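Local coordinates for C-type lectin domain family 4, member a4 (Mus musculus, PDB 3VYK), which serves as a dendritic-cell inhibitory receptor whose extracellular C-type lectin domain, the part given here, binds calcium and N-glycans carrying bisecting N-acetylglucosamine, at residues K22-W25 with N26-E29; H43-A46 with E47-I51; P93-D96 with W97-C100. One frame throughout, in Å; residues are numbered along the deposited sequence.

Three local contacts mark different parts of one C-type lectin domain. Contacts 1 and 2 each form at the start of one of its two helices, where a serine caps the helix and a glutamate three residues on reaches back, to the N-H of the cap itself in contact 1 (a capping box) but of the residue before it in contact 2; their centres lie about 22 Å apart. Contact 3 supplies two of the five residues that bind the calcium ion. It touches contact 1, Trp25 CG packing 3.4 Å from Cys100 SG, and the Trp25 side chain is about 13 Å from the calcium. In contact 2, the Gln48 side chain is about 10 Å from that of the calcium ligand Asn113.

Contact 1: residues K22-W25 with N26-E29; sequences KASW and NESE
Trp25 meets both Asn26 and Glu29 where the chain passes from strand 21-23 into helix 25-34. The Trp25 indole is carried away from the turn into the interior, CG anti to the backbone N (chi1 -173°), and its ring follows the same direction as the side chain of Glu29, one helical turn later. Glu29 CB sits over one face of the six-membered ring, 4.3 Å from its centroid, a CH-pi contact that uses the aliphatic root of an acidic residue. Asn26 meets the same indole differently: its CG lies in the ring plane at the edge, 3.7 Å from Trp25 CE3, and the amide stands nearly perpendicular to the ring (88°). Glu27 turns back toward the helix start, its chain extended beyond CG. Its OE1 accepts from Ser24 N at 3.2 Å, while Glu27 N donates to Ser24 OG, also at 3.2 Å; this reciprocal pair is a capping box. Serine suits the N-cap because its short hydroxyl can reach an amide of the first turn, and glutamate is long enough to return to the cap's own N-H. Ser24 O is gripped twice by Ser28, whose N and OG, each 2.8 Å from it, arrive from opposite faces of the carbonyl plane. Beyond the turn, Trp25 NE1 donates to Ile63 O and the ring meets Phe62 edge-to-face, both on strand 61-67, whereas Glu29 OE1 accepts from Leu39 N of strand 38-39. The start of the helix is thus packed against the sheet, with Ser28 also touching strand 121-128.

Contact 2: residues H43-A46 with E47-I51; sequences HSQA and EQDFI
From Ser44 to Phe50 the backbone winds into the first turns of helix 45-53, with the amides of Gln48, Asp49 and Phe50 bonding the carbonyls of Ser44, Gln45 and Ala46 in turn. Ser44 is the N-cap. Its OG stands between its own backbone N and carbonyl carbon (chi1 65°), a position from which it accepts from Glu47 N at 3.1 Å. The same hydroxyl donates to Glu47 OE2 at 2.9 Å, so one hydroxyl accepts from the amide and donates to the carboxylate of the same residue. Glu47 leaves the helix with CG beside its backbone N and then runs out extended, which carries the carboxylate back past the cap. There OE1 receives His43 N at 2.9 Å along a nearly straight N-H line (165°). Both donors come from above the carboxylate plane, and CB of His43 packs 3.5 Å from OE2. Because the amide taken is that of His43, the residue before the cap, and not that of Ser44, this is a capping bond without a true capping box. A glutamate suits this place because it has the length to span the turn and two oxygens to share between two donors. On the outer side, CG of Gln45 rests 3.4 Å from OD2 of Asp49, one turn on. Elsewhere, His43 NE2 bonds to Thr79 OG1, Gln48 OE1 accepts from Trp112 NE1, and the Phe50 ring stacks on Phe10. The Glu47 carboxylate has two donors and lies by the positive end of the helix dipole, which would probably favour its charged form and in turn the helix start; any such effect on Asp49, farther along, would be weaker.

Contact 3: residues P93-D96 with W97-C100; sequences PNQD and WERC. With CA (calcium ion), chain C; MAN (alpha-D-mannopyranose), chain B; NAG (2-acetamido-2-deoxy-beta-D-glucopyranose), chain D; SO4 (sulfate ion), chain E.
Asn94 and Glu98 meet at the calcium ion, their side chains angled across each other with amide and carboxylate planes 44° apart. Asn94 OD1 and Glu98 OE1 each bind the metal at 2.4 Å; the shared ion accounts for the 2.9 Å between these two oxygens, which are not hydrogen-bonded to each other. Each side chain also has a second atom for sugar. Asn94 ND2 makes a weak hydrogen bond to mannose O4, a hydroxyl that, like O3, is itself a calcium ligand. Glu98 OE2 accepts from O6 of an N-acetylglucosamine at 2.7 Å and lies 2.6 Å from mannose O3. Amide and carboxylate suit this site because each offers a metal-binding oxygen beside a second polar atom. Gln95 and Trp97 lie side by side, pointing the same way, with Gln95 CB over the face of the indole's five-membered ring, 4.0 Å from the centroid. The Asp96 carboxylate stands almost perpendicular to the indole, OD1 at the ring edge. Trp97 adopts two conformers, and both contacts are those of one, so they are tentative. A type I turn from Gln95, closed by Glu98 N to Gln95 O at 3.0 Å, brings the chain back so that Glu98 joins Asn94, just before the turn, at the ion. Arg99 NH1 and NH2 grip a sulfate, probably from the crystallisation liquor. Glu92, cis-Pro93 and Asn94 form the EPN motif of mannose-type C-type lectins; Glu92, Asn113 and Asp114 complete the metal site. The loop then enters strand 100-106: Arg99 and Cys100 form a classic bulge opposite Ile115 of strand 109-115, and Cys100 is disulfide-bonded to Cys117.

Contact 1: residues K22-W25 with N26-E29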
ATOM      1  N   LYS A  22       2.440 -12.130  -7.552  1.00 25.48           N
ATOM      2  CA  LYS A  22       2.727 -10.729  -7.844  1.00 24.42           C
ATOM      3  C   LYS A  22       1.912 -10.267  -9.042  1.00 24.09           C
ATOM      4  O   LYS A  22       1.501 -11.072  -9.886  1.00 24.82           O
ATOM      5  CB  LYS A  22       4.217 -10.517  -8.103  1.00 25.07           C
ATOM      6  CG  LYS A  22       5.116 -10.813  -6.914  1.00 27.20           C
ATOM      7  CD  LYS A  22       6.574 -10.609  -7.285  1.00 28.89           C
ATOM      8  CE  LYS A  22       7.497 -11.061  -6.169  1.00 30.80           C
ATOM      9  NZ  LYS A  22       8.913 -11.074  -6.628  1.00 33.31           N
ATOM     10  N   ALA A  23       1.672  -8.962  -9.105  1.00 21.46           N
ATOM     11  CA  ALA A  23       0.857  -8.380 -10.158  1.00 20.42           C
ATOM     12  C   ALA A  23       1.166  -6.898 -10.246  1.00 19.53           C
ATOM     13  O   ALA A  23       1.678  -6.309  -9.283  1.00 18.23           O
ATOM     14  CB  ALA A  23      -0.623  -8.592  -9.865  1.00 21.20           C
ATOM     15  N   SER A  24       0.851  -6.303 -11.393  1.00 18.75           N
ATOM     16  CA  SER A  24       0.901  -4.850 -11.561  1.00 18.89           C
ATOM     17  C   SER A  24      -0.050  -4.137 -10.597  1.00 18.40           C
ATOM     18  O   SER A  24      -0.880  -4.769  -9.935  1.00 18.28           O
ATOM     19  CB  SER A  24       0.519  -4.477 -12.991  1.00 19.33           C
ATOM     20  OG  SER A  24      -0.875  -4.673 -13.191  1.00 20.16           O
ATOM     21  N   TRP A  25       0.059  -2.815 -10.524  1.00 17.82           N
ATOM     22  CA  TRP A  25      -0.839  -2.056  -9.660  1.00 17.71           C
ATOM     23  C   TRP A  25      -2.290  -2.268 -10.032  1.00 18.66           C
ATOM     24  O   TRP A  25      -3.113  -2.587  -9.172  1.00 18.57           O
ATOM     25  CB  TRP A  25      -0.476  -0.578  -9.645  1.00 17.10           C
ATOM     26  CG  TRP A  25      -1.292   0.172  -8.626  1.00 16.66           C
ATOM     27  CD1 TRP A  25      -0.948   0.462  -7.307  1.00 16.99           C
ATOM     28  CD2 TRP A  25      -2.636   0.714  -8.803  1.00 17.33           C
ATOM     29  NE1 TRP A  25      -1.956   1.147  -6.686  1.00 16.77           N
ATOM     30  CE2 TRP A  25      -3.000   1.327  -7.528  1.00 16.76           C
ATOM     31  CE3 TRP A  25      -3.541   0.764  -9.864  1.00 17.45           C
ATOM     32  CZ2 TRP A  25      -4.229   1.937  -7.331  1.00 17.80           C
ATOM     33  CZ3 TRP A  25      -4.777   1.388  -9.656  1.00 17.77           C
ATOM     34  CH2 TRP A  25      -5.109   1.964  -8.420  1.00 17.72           C
ATOM     35  N   ASN A  26      -2.618  -2.104 -11.312  1.00 19.95           N
ATOM     36  CA  ASN A  26      -4.007  -2.257 -11.752  1.00 20.36           C
ATOM     37  C   ASN A  26      -4.552  -3.670 -11.501  1.00 20.26           C
ATOM     38  O   ASN A  26      -5.676  -3.826 -11.026  1.00 20.35           O
ATOM     39  CB  ASN A  26      -4.180  -1.807 -13.212  1.00 21.39           C
ATOM     40  CG  ASN A  26      -4.424  -0.308 -13.336  1.00 21.90           C
ATOM     41  OD1 ASN A  26      -5.510   0.192 -13.029  1.00 24.25           O
ATOM     42  ND2 ASN A  26      -3.420   0.412 -13.790  1.00 21.75           N
ATOM     43  N   GLU A  27      -3.739  -4.686 -11.778  1.00 20.89           N
ATOM     44  CA  GLU A  27      -4.137  -6.071 -11.532  1.00 22.07           C
ATOM     45  C   GLU A  27      -4.321  -6.336 -10.033  1.00 21.10           C
ATOM     46  O   GLU A  27      -5.236  -7.060  -9.636  1.00 21.67           O
ATOM     47  CB  GLU A  27      -3.126  -7.049 -12.136  1.00 24.29           C
ATOM     48  CG  GLU A  27      -3.125  -7.110 -13.657  1.00 27.81           C
ATOM     49  CD  GLU A  27      -1.884  -7.789 -14.223  1.00 30.37           C
ATOM     50  OE1 GLU A  27      -0.863  -7.931 -13.502  1.00 31.36           O
ATOM     51  OE2 GLU A  27      -1.923  -8.180 -15.411  1.00 32.51           O
ATOM     52  N   SER A  28      -3.457  -5.738  -9.211  1.00 19.88           N
ATOM     53  CA  SER A  28      -3.554  -5.841  -7.748  1.00 19.38           C
ATOM     54  C   SER A  28      -4.838  -5.227  -7.212  1.00 19.57           C
ATOM     55  O   SER A  28      -5.516  -5.826  -6.368  1.00 19.70           O
ATOM     56  CB  SER A  28      -2.343  -5.176  -7.085  1.00 18.69           C
ATOM     57  OG  SER A  28      -1.156  -5.863  -7.418  1.00 18.34           O
ATOM     58  N   GLU A  29      -5.165  -4.029  -7.689  1.00 20.00           N
ATOM     59  CA  GLU A  29      -6.415  -3.383  -7.298  1.00 20.77           C
ATOM     60  C   GLU A  29      -7.628  -4.217  -7.715  1.00 21.60           C
ATOM     61  O   GLU A  29      -8.608  -4.286  -6.975  1.00 21.45           O
ATOM     62  CB  GLU A  29      -6.506  -1.952  -7.843  1.00 21.88           C
ATOM     63  CG  GLU A  29      -7.843  -1.239  -7.619  1.00 22.79           C
ATOM     64  CD  GLU A  29      -8.251  -1.072  -6.156  1.00 24.56           C
ATOM     65  OE1 GLU A  29      -7.445  -1.362  -5.245  1.00 24.73           O
ATOM     66  OE2 GLU A  29      -9.394  -0.630  -5.921  1.00 25.93           O
TER

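Contact 2: residues H43-A46 with E47-I51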
ATOM      1  N   HIS A  43      -3.604   6.035   6.995  1.00 15.01           N
ATOM      2  CA  HIS A  43      -3.882   7.358   7.563  1.00 16.09           C
ATOM      3  C   HIS A  43      -3.188   7.703   8.853  1.00 15.45           C
ATOM      4  O   HIS A  43      -3.397   8.788   9.389  1.00 16.44           O
ATOM      5  CB  HIS A  43      -5.383   7.592   7.679  1.00 18.23           C
ATOM      6  CG  HIS A  43      -6.030   7.991   6.378  1.00 19.17           C
ATOM      7  ND1 HIS A  43      -5.678   9.104   5.705  1.00 20.06           N
ATOM      8  CD2 HIS A  43      -7.037   7.382   5.632  1.00 19.93           C
ATOM      9  CE1 HIS A  43      -6.422   9.200   4.580  1.00 19.93           C
ATOM     10  NE2 HIS A  43      -7.245   8.143   4.535  1.00 20.09           N
ATOM     11  N   SER A  44      -2.324   6.816   9.334  1.00 14.11           N
ATOM     12  CA  SER A  44      -1.584   7.056  10.581  1.00 13.18           C
ATOM     13  C   SER A  44      -0.365   6.169  10.655  1.00 12.48           C
ATOM     14  O   SER A  44      -0.277   5.143   9.961  1.00 11.95           O
ATOM     15  CB  SER A  44      -2.471   6.776  11.802  1.00 13.03           C
ATOM     16  OG  SER A  44      -2.820   5.394  11.873  1.00 13.98           O
ATOM     17  N   GLN A  45       0.578   6.557  11.514  1.00 12.49           N
ATOM     18  CA  GLN A  45       1.713   5.685  11.813  1.00 12.74           C
ATOM     19  C   GLN A  45       1.270   4.373  12.457  1.00 12.43           C
ATOM     20  O   GLN A  45       1.866   3.340  12.204  1.00 13.08           O
ATOM     21  CB  GLN A  45       2.789   6.347  12.679  1.00 13.32           C
ATOM     22  CG  GLN A  45       4.015   5.445  12.778  1.00 14.77           C
ATOM     23  CD  GLN A  45       5.251   6.099  13.357  1.00 15.53           C
ATOM     24  OE1 GLN A  45       6.135   5.406  13.900  1.00 17.32           O
ATOM     25  NE2 GLN A  45       5.342   7.414  13.242  1.00 15.36           N
ATOM     26  N   ALA A  46       0.219   4.413  13.280  1.00 12.73           N
ATOM     27  CA  ALA A  46      -0.322   3.178  13.847  1.00 12.43           C
ATOM     28  C   ALA A  46      -0.692   2.196  12.749  1.00 12.38           C
ATOM     29  O   ALA A  46      -0.318   1.040  12.827  1.00 12.79           O
ATOM     30  CB  ALA A  46      -1.520   3.458  14.744  1.00 12.69           C
ATOM     31  N   GLU A  47      -1.409   2.667  11.729  1.00 13.16           N
ATOM     32  CA  GLU A  47      -1.748   1.811  10.591  1.00 13.40           C
ATOM     33  C   GLU A  47      -0.504   1.343   9.843  1.00 12.51           C
ATOM     34  O   GLU A  47      -0.381   0.156   9.553  1.00 12.77           O
ATOM     35  CB  GLU A  47      -2.676   2.527   9.618  1.00 14.69           C
ATOM     36  CG  GLU A  47      -4.062   2.813  10.163  1.00 17.48           C
ATOM     37  CD  GLU A  47      -4.716   3.917   9.381  1.00 19.55           C
ATOM     38  OE1 GLU A  47      -4.876   3.755   8.160  1.00 17.65           O
ATOM     39  OE2 GLU A  47      -5.032   4.966   9.994  1.00 22.52           O
ATOM     40  N   GLN A  48       0.399   2.277   9.523  1.00 12.07           N
ATOM     41  CA  GLN A  48       1.668   1.933   8.869  1.00 12.28           C
ATOM     42  C   GLN A  48       2.423   0.828   9.624  1.00 12.63           C
ATOM     43  O   GLN A  48       2.797  -0.176   9.032  1.00 12.55           O
ATOM     44  CB  GLN A  48       2.549   3.180   8.723  1.00 12.39           C
ATOM     45  CG  GLN A  48       3.952   2.896   8.200  1.00 12.68           C
ATOM     46  CD  GLN A  48       4.005   2.665   6.704  1.00 12.73           C
ATOM     47  OE1 GLN A  48       3.003   2.785   6.002  1.00 13.22           O
ATOM     48  NE2 GLN A  48       5.197   2.327   6.215  1.00 13.90           N
ATOM     49  N   ASP A  49       2.614   1.009  10.937  1.00 12.81           N
ATOM     50  CA  ASP A  49       3.352   0.037  11.744  1.00 13.22           C
ATOM     51  C   ASP A  49       2.612  -1.303  11.897  1.00 12.79           C
ATOM     52  O   ASP A  49       3.241  -2.366  11.939  1.00 12.92           O
ATOM     53  CB  ASP A  49       3.676   0.618  13.125  1.00 13.97           C
ATOM     54  CG  ASP A  49       4.757   1.687  13.088  1.00 14.66           C
ATOM     55  OD1 ASP A  49       5.473   1.812  12.080  1.00 15.86           O
ATOM     56  OD2 ASP A  49       4.904   2.418  14.082  1.00 15.95           O
ATOM     57  N   PHE A  50       1.284  -1.255  11.972  1.00 12.61           N
ATOM     58  CA  PHE A  50       0.492  -2.482  11.960  1.00 13.06           C
ATOM     59  C   PHE A  50       0.737  -3.243  10.654  1.00 13.22           C
ATOM     60  O   PHE A  50       0.989  -4.446  10.664  1.00 13.28           O
ATOM     61  CB  PHE A  50      -1.008  -2.216  12.152  1.00 13.34           C
ATOM     62  CG  PHE A  50      -1.852  -3.444  11.915  1.00 13.59           C
ATOM     63  CD1 PHE A  50      -2.440  -3.687  10.667  1.00 14.17           C
ATOM     64  CD2 PHE A  50      -2.015  -4.391  12.931  1.00 14.56           C
ATOM     65  CE1 PHE A  50      -3.187  -4.834  10.452  1.00 14.75           C
ATOM     66  CE2 PHE A  50      -2.758  -5.525  12.717  1.00 14.94           C
ATOM     67  CZ  PHE A  50      -3.336  -5.757  11.478  1.00 14.98           C
ATOM     68  N   ILE A  51       0.656  -2.533   9.535  1.00 13.01           N
ATOM     69  CA  ILE A  51       0.814  -3.176   8.237  1.00 13.73           C
ATOM     70  C   ILE A  51       2.205  -3.787   8.104  1.00 13.78           C
ATOM     71  O   ILE A  51       2.327  -4.974   7.765  1.00 14.72           O
ATOM     72  CB  ILE A  51       0.508  -2.206   7.083  1.00 13.80           C
ATOM     73  CG1 ILE A  51      -0.989  -1.871   7.053  1.00 13.85           C
ATOM     74  CG2 ILE A  51       0.961  -2.794   5.745  1.00 14.60           C
ATOM     75  CD1 ILE A  51      -1.308  -0.570   6.348  1.00 14.35           C
TER

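Contact 3: residues P93-D96 with W97-C100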
ATOM      1  N   PRO A  93       9.683  10.364  -2.754  1.00 13.06           N
ATOM      2  CA  PRO A  93       9.616   9.801  -4.103  1.00 13.06           C
ATOM      3  C   PRO A  93      10.578  10.548  -5.027  1.00 13.89           C
ATOM      4  O   PRO A  93      10.919  11.702  -4.755  1.00 14.53           O
ATOM      5  CB  PRO A  93       8.152  10.023  -4.486  1.00 12.56           C
ATOM      6  CG  PRO A  93       7.791  11.304  -3.799  1.00 12.93           C
ATOM      7  CD  PRO A  93       8.571  11.306  -2.500  1.00 12.86           C
ATOM      8  N   ASN A  94      11.044   9.890  -6.086  1.00 14.26           N
ATOM      9  CA  ASN A  94      12.133  10.477  -6.869  1.00 14.63           C
ATOM     10  C   ASN A  94      11.966  10.600  -8.376  1.00 15.11           C
ATOM     11  O   ASN A  94      12.753  11.318  -9.012  1.00 16.87           O
ATOM     12  CB  ASN A  94      13.458   9.764  -6.555  1.00 14.30           C
ATOM     13  CG  ASN A  94      13.494   8.327  -7.046  1.00 14.63           C
ATOM     14  OD1 ASN A  94      12.463   7.690  -7.311  1.00 14.08           O
ATOM     15  ND2 ASN A  94      14.708   7.798  -7.170  1.00 16.09           N
ATOM     16  N   GLN A  95      10.979   9.924  -8.961  1.00 14.76           N
ATOM     17  CA  GLN A  95      10.917   9.859 -10.424  1.00 15.18           C
ATOM     18  C   GLN A  95       9.505  10.003 -10.969  1.00 14.96           C
ATOM     19  O   GLN A  95       8.595   9.292 -10.538  1.00 14.97           O
ATOM     20  CB  GLN A  95      11.593   8.569 -10.905  1.00 15.58           C
ATOM     21  CG  GLN A  95      13.101   8.616 -10.661  1.00 16.37           C
ATOM     22  CD  GLN A  95      13.846   7.303 -10.816  1.00 16.92           C
ATOM     23  OE1 GLN A  95      13.419   6.247 -10.342  1.00 18.82           O
ATOM     24  NE2 GLN A  95      15.018   7.383 -11.438  1.00 17.23           N
ATOM     25  N   ASP A  96       9.341  10.910 -11.938  1.00 15.19           N
ATOM     26  CA  ASP A  96       8.009  11.296 -12.435  1.00 15.61           C
ATOM     27  C   ASP A  96       7.209  10.164 -13.066  1.00 14.99           C
ATOM     28  O   ASP A  96       5.977  10.174 -13.006  1.00 15.78           O
ATOM     29  CB  ASP A  96       8.083  12.487 -13.413  1.00 16.47           C
ATOM     30  CG  ASP A  96       8.512  12.076 -14.823  1.00 17.75           C
ATOM     31  OD1 ASP A  96       9.724  12.002 -15.075  1.00 19.05           O
ATOM     32  OD2 ASP A  96       7.634  11.830 -15.672  1.00 18.94           O
ATOM     33  N   TRP A  97       7.935   9.210 -13.645  0.50 14.96           N
ATOM     34  CA  TRP A  97       7.373   8.067 -14.337  0.50 14.74           C
ATOM     35  C   TRP A  97       7.084   6.904 -13.418  0.50 14.31           C
ATOM     36  O   TRP A  97       6.624   5.857 -13.869  0.50 14.53           O
ATOM     37  CB  TRP A  97       8.307   7.661 -15.482  0.50 14.78           C
ATOM     38  CG  TRP A  97       9.750   7.542 -15.053  0.50 14.55           C
ATOM     39  CD1 TRP A  97      10.702   8.556 -14.947  0.50 14.69           C
ATOM     40  CD2 TRP A  97      10.451   6.324 -14.639  0.50 14.62           C
ATOM     41  NE1 TRP A  97      11.907   8.058 -14.514  0.50 14.74           N
ATOM     42  CE2 TRP A  97      11.823   6.726 -14.308  0.50 14.70           C
ATOM     43  CE3 TRP A  97      10.096   4.992 -14.517  0.50 14.80           C
ATOM     44  CZ2 TRP A  97      12.771   5.812 -13.878  0.50 14.94           C
ATOM     45  CZ3 TRP A  97      11.062   4.086 -14.083  0.50 14.99           C
ATOM     46  CH2 TRP A  97      12.365   4.488 -13.772  0.50 15.17           C
ATOM     47  N   GLU A  98       7.339   7.096 -12.120  1.00 13.86           N
ATOM     48  CA  GLU A  98       7.019   6.127 -11.071  1.00 13.55           C
ATOM     49  C   GLU A  98       5.778   6.669 -10.367  1.00 13.36           C
ATOM     50  O   GLU A  98       5.874   7.506  -9.451  1.00 13.39           O
ATOM     51  CB  GLU A  98       8.195   5.968 -10.093  1.00 13.06           C
ATOM     52  CG  GLU A  98       9.441   5.328 -10.712  1.00 13.51           C
ATOM     53  CD  GLU A  98      10.496   4.947  -9.674  1.00 13.54           C
ATOM     54  OE1 GLU A  98      10.900   5.790  -8.835  1.00 13.60           O
ATOM     55  OE2 GLU A  98      10.929   3.775  -9.705  1.00 14.03           O
ATOM     56  N   ARG A  99       4.606   6.234 -10.823  1.00 13.65           N
ATOM     57  CA  ARG A  99       3.373   6.887 -10.389  1.00 13.98           C
ATOM     58  C   ARG A  99       2.606   6.116  -9.323  1.00 13.61           C
ATOM     59  O   ARG A  99       1.601   6.610  -8.814  1.00 13.75           O
ATOM     60  CB  ARG A  99       2.472   7.174 -11.598  1.00 15.45           C
ATOM     61  CG  ARG A  99       3.084   8.141 -12.615  1.00 17.03           C
ATOM     62  CD  ARG A  99       2.117   8.437 -13.768  1.00 17.62           C
ATOM     63  NE  ARG A  99       1.486   7.206 -14.241  1.00 18.23           N
ATOM     64  CZ  ARG A  99       2.045   6.349 -15.092  1.00 19.11           C
ATOM     65  NH1 ARG A  99       3.247   6.594 -15.611  1.00 19.06           N
ATOM     66  NH2 ARG A  99       1.394   5.248 -15.420  1.00 20.18           N
ATOM     67  N   CYS A 100       3.084   4.909  -9.007  1.00 13.02           N
ATOM     68  CA  CYS A 100       2.504   4.039  -7.989  1.00 13.01           C
ATOM     69  C   CYS A 100       3.486   3.924  -6.832  1.00 12.57           C
ATOM     70  O   CYS A 100       4.622   4.393  -6.927  1.00 12.51           O
ATOM     71  CB  CYS A 100       2.180   2.669  -8.579  1.00 13.53           C
ATOM     72  SG  CYS A 100       0.728   2.693  -9.663  1.00 14.79           S
TER
HETATM   73 CA    CA C1007      11.419   5.710  -6.534  1.00 13.53          CA
HETATM   74  C1  MAN B   2      15.427   1.651  -7.677  1.00 15.66           C
HETATM   75  C2  MAN B   2      13.906   1.826  -7.677  1.00 14.62           C
HETATM   76  C3  MAN B   2      13.535   3.309  -7.536  1.00 14.89           C
HETATM   77  C4  MAN B   2      14.214   3.889  -6.306  1.00 14.52           C
HETATM   78  C5  MAN B   2      15.738   3.663  -6.398  1.00 15.34           C
HETATM   79  C6  MAN B   2      16.475   4.183  -5.161  1.00 16.73           C
HETATM   80  O2  MAN B   2      13.397   1.118  -6.563  1.00 15.14           O
HETATM   81  O3  MAN B   2      12.144   3.595  -7.357  1.00 14.28           O
HETATM   82  O4  MAN B   2      13.756   5.239  -6.254  1.00 14.07           O
HETATM   83  O5  MAN B   2      16.008   2.273  -6.545  1.00 15.61           O
HETATM   84  O6  MAN B   2      17.878   4.068  -5.379  1.00 18.68           O
HETATM   85  C1  NAG D   6      15.416  -0.543 -11.219  1.00 18.17           C
HETATM   86  C2  NAG D   6      15.140  -2.041 -11.302  1.00 18.97           C
HETATM   87  C3  NAG D   6      13.958  -2.305 -12.231  1.00 18.34           C
HETATM   88  C4  NAG D   6      12.747  -1.436 -11.873  1.00 17.70           C
HETATM   89  C5  NAG D   6      13.186   0.018 -11.713  1.00 16.81           C
HETATM   90  C6  NAG D   6      12.041   0.909 -11.236  1.00 16.35           C
HETATM   91  C7  NAG D   6      17.163  -3.400 -10.997  1.00 21.74           C
HETATM   92  C8  NAG D   6      18.326  -4.053 -11.690  1.00 22.88           C
HETATM   93  N2  NAG D   6      16.320  -2.741 -11.798  1.00 20.77           N
HETATM   94  O3  NAG D   6      13.621  -3.670 -12.136  1.00 19.69           O
HETATM   95  O4  NAG D   6      11.781  -1.548 -12.898  1.00 18.43           O
HETATM   96  O5  NAG D   6      14.253   0.140 -10.782  1.00 17.17           O
HETATM   97  O6  NAG D   6      12.390   2.266 -11.404  1.00 16.25           O
HETATM   98  O7  NAG D   6      17.050  -3.486  -9.772  1.00 23.44           O
HETATM   99  S   SO4 E1008       3.405   4.063 -18.404  1.00 20.86           S
HETATM  100  O1  SO4 E1008       2.045   4.551 -18.041  1.00 19.72           O
HETATM  101  O2  SO4 E1008       3.696   4.243 -19.854  1.00 18.40           O
HETATM  102  O3  SO4 E1008       4.422   4.765 -17.586  1.00 20.98           O
HETATM  103  O4  SO4 E1008       3.461   2.613 -18.096  1.00 21.69           O